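Local coordinates for hypothetical protein (Bacteroides eggerthii, PDB 4JGL) that is of unknown function but adopts a streptavidin-like fold carrying two extra alpha helices, at residues G46-M49 with L54-K57. Sequence-based numbering, arbitrary orientation. Where two conformers were deposited one is given.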
ATOM      1  N   GLY A  46      -2.550  -2.304  -1.215  1.00  8.61           N
ATOM      2  CA  GLY A  46      -1.404  -1.713  -1.832  1.00  9.05           C
ATOM      3  C   GLY A  46      -1.656  -1.154  -3.212  1.00  8.36           C
ATOM      4  O   GLY A  46      -2.525  -1.631  -3.932  1.00  8.68           O
ATOM      5  N   TYR A  47      -0.810  -0.212  -3.610  1.00  8.76           N
ATOM      6  CA  TYR A  47      -0.933   0.426  -4.916  1.00  9.12           C
ATOM      7  C   TYR A  47       0.444   0.767  -5.429  1.00  9.06           C
ATOM      8  O   TYR A  47       1.136   1.585  -4.825  1.00 10.07           O
ATOM      9  CB  TYR A  47      -1.799   1.681  -4.797  1.00  9.78           C
ATOM     10  CG  TYR A  47      -2.311   2.282  -6.072  1.00  9.73           C
ATOM     11  CD1 TYR A  47      -3.253   1.653  -6.855  1.00 10.82           C
ATOM     12  CD2 TYR A  47      -1.912   3.531  -6.469  1.00 11.90           C
ATOM     13  CE1 TYR A  47      -3.765   2.253  -7.995  1.00 11.67           C
ATOM     14  CE2 TYR A  47      -2.400   4.118  -7.610  1.00 13.11           C
ATOM     15  CZ  TYR A  47      -3.330   3.493  -8.361  1.00 10.58           C
ATOM     16  OH  TYR A  47      -3.805   4.124  -9.496  1.00 13.29           O
ATOM     17  N   LEU A  48       0.844   0.113  -6.504  1.00  9.20           N
ATOM     18  CA  LEU A  48       2.158   0.337  -7.107  1.00  9.27           C
ATOM     19  C   LEU A  48       2.007   1.301  -8.278  1.00 10.53           C
ATOM     20  O   LEU A  48       1.156   1.086  -9.137  1.00 11.42           O
ATOM     21  CB  LEU A  48       2.781  -0.979  -7.575  1.00 10.50           C
ATOM     22  CG  LEU A  48       4.239  -0.937  -8.001  1.00 12.49           C
ATOM     23  CD1 LEU A  48       5.123  -0.846  -6.789  1.00 14.34           C
ATOM     24  CD2 LEU A  48       4.578  -2.173  -8.824  1.00 16.64           C
HETATM   25  N   MSE A  49       2.814   2.357  -8.285  1.00 10.28           N
HETATM   26  CA  MSE A  49       2.722   3.420  -9.288  1.00 12.65           C
HETATM   27  C   MSE A  49       4.042   3.589 -10.007  1.00 13.38           C
HETATM   28  O   MSE A  49       4.865   4.438  -9.625  1.00 13.96           O
HETATM   29  CB  MSE A  49       2.374   4.717  -8.619  1.00 13.29           C
HETATM   30  CG  MSE A  49       1.084   4.750  -7.885  1.00 15.62           C
HETATM   31 SE   MSE A  49       0.669   6.394  -7.016  0.75 14.50          SE
HETATM   32  CE  MSE A  49       0.392   7.392  -8.464  1.00 18.74           C
ATOM     33  N   LEU A  54       6.342   5.209  -6.771  1.00 11.12           N
ATOM     34  CA  LEU A  54       5.749   5.161  -5.450  1.00 11.22           C
ATOM     35  C   LEU A  54       5.001   3.854  -5.236  1.00 10.23           C
ATOM     36  O   LEU A  54       4.450   3.259  -6.165  1.00 10.32           O
ATOM     37  CB  LEU A  54       4.768   6.303  -5.253  1.00 11.75           C
ATOM     38  CG  LEU A  54       5.327   7.705  -5.480  1.00 12.07           C
ATOM     39  CD1 LEU A  54       4.190   8.706  -5.320  1.00 14.39           C
ATOM     40  CD2 LEU A  54       6.460   8.016  -4.502  1.00 13.98           C
ATOM     41  N   PHE A  55       4.988   3.432  -3.981  1.00  9.56           N
ATOM     42  CA  PHE A  55       4.201   2.308  -3.510  1.00  9.38           C
ATOM     43  C   PHE A  55       3.397   2.795  -2.327  1.00  9.04           C
ATOM     44  O   PHE A  55       3.969   3.321  -1.363  1.00  9.87           O
ATOM     45  CB  PHE A  55       5.082   1.126  -3.117  1.00  9.98           C
ATOM     46  CG  PHE A  55       4.304   0.012  -2.475  1.00 11.25           C
ATOM     47  CD1 PHE A  55       3.478  -0.781  -3.247  1.00 13.06           C
ATOM     48  CD2 PHE A  55       4.330  -0.178  -1.118  1.00 11.96           C
ATOM     49  CE1 PHE A  55       2.688  -1.799  -2.672  1.00 14.23           C
ATOM     50  CE2 PHE A  55       3.548  -1.210  -0.531  1.00 13.74           C
ATOM     51  CZ  PHE A  55       2.715  -1.967  -1.315  1.00 13.31           C
ATOM     52  N   LEU A  56       2.071   2.674  -2.393  1.00  9.41           N
ATOM     53  CA  LEU A  56       1.217   3.098  -1.302  0.50  9.21           C
ATOM     54  C   LEU A  56       0.649   1.903  -0.570  1.00  9.55           C
ATOM     55  O   LEU A  56       0.274   0.919  -1.183  1.00  9.78           O
ATOM     56  CB  LEU A  56       0.090   3.994  -1.813  0.50  9.78           C
ATOM     57  CG  LEU A  56       0.470   5.436  -2.138  0.50 12.00           C
ATOM     58  CD1 LEU A  56       1.505   5.484  -3.251  0.50 15.18           C
ATOM     59  CD2 LEU A  56      -0.784   6.252  -2.484  0.50 12.28           C
ATOM     60  N   LYS A  57       0.600   2.001   0.752  1.00  9.48           N
ATOM     61  CA  LYS A  57       0.024   0.959   1.593  1.00  9.32           C
ATOM     62  C   LYS A  57      -1.013   1.588   2.499  1.00  8.85           C
ATOM     63  O   LYS A  57      -0.696   2.513   3.263  1.00 10.99           O
ATOM     64  CB  LYS A  57       1.112   0.277   2.419  1.00 11.40           C
ATOM     65  CG  LYS A  57       0.556  -0.783   3.359  1.00 12.57           C
ATOM     66  CD  LYS A  57       1.668  -1.628   3.948  1.00 16.64           C
ATOM     67  CE  LYS A  57       1.110  -2.774   4.793  1.00 19.37           C
ATOM     68  NZ  LYS A  57       0.586  -2.248   6.077  1.00 18.94           N
TER
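Leu56 O is approached by two donors from the facing strand. Tyr47 N makes a hydrogen bond of 2.9 Å that lies in the carbonyl plane. Gly46 CA adds a CA-H...O contact to Leu56 O at 3.2 Å. The return bond, Leu56 N to Tyr47 O at 2.8 Å, is straighter, with an angle of 172° at the hydrogen, and Phe55 CA adds a second CA-H...O contact to the same Tyr47 O. Paired N-H and C=O groups make Tyr47 and Leu56 a hydrogen-bonded pair. Two residues on, Met49 and Leu54 repeat the pattern unevenly: Met49 N reaches Leu54 O at 2.8 Å, whereas Leu54 N to Met49 O is weak at 3.3 Å. Gly46-Lys57 and Leu48-Phe55 are the alternating non-hydrogen-bonded pairs.

On the face bearing Leu48 and Phe55, the two side chains cross at about a right angle, Leu48 CD1 lying 3.9 Å from Phe55 CD1. With its CG anti to the backbone N (chi1 173°), the Phe55 ring slants diagonally towards Gly46, bringing CZ to 4.2 Å from Gly46 CA, beside a residue with no side chain to compete for the space; Phe55 CD1 passes near Tyr47 O. Met26 of strand 22-29 and Phe114 of strand 112-116 also touch Phe55. The other face joins selenomethionine Met49 to Leu56 diagonally, SE to CD1 4.0 Å; helix 158-165 packs here through Val164 and Phe160. Tyr47 turns its ring away from the partner strand toward Phe148 and Phe152, and its OH bonds to Glu149, all on helix 142-153.

The axis angle of 170° and the four-residue connection make this an antiparallel beta hairpin, 44-49 with 54-61, built into the curled antiparallel sheet of a streptavidin-like fold, with both added helices packed on the Tyr47-Met49-Leu56 face.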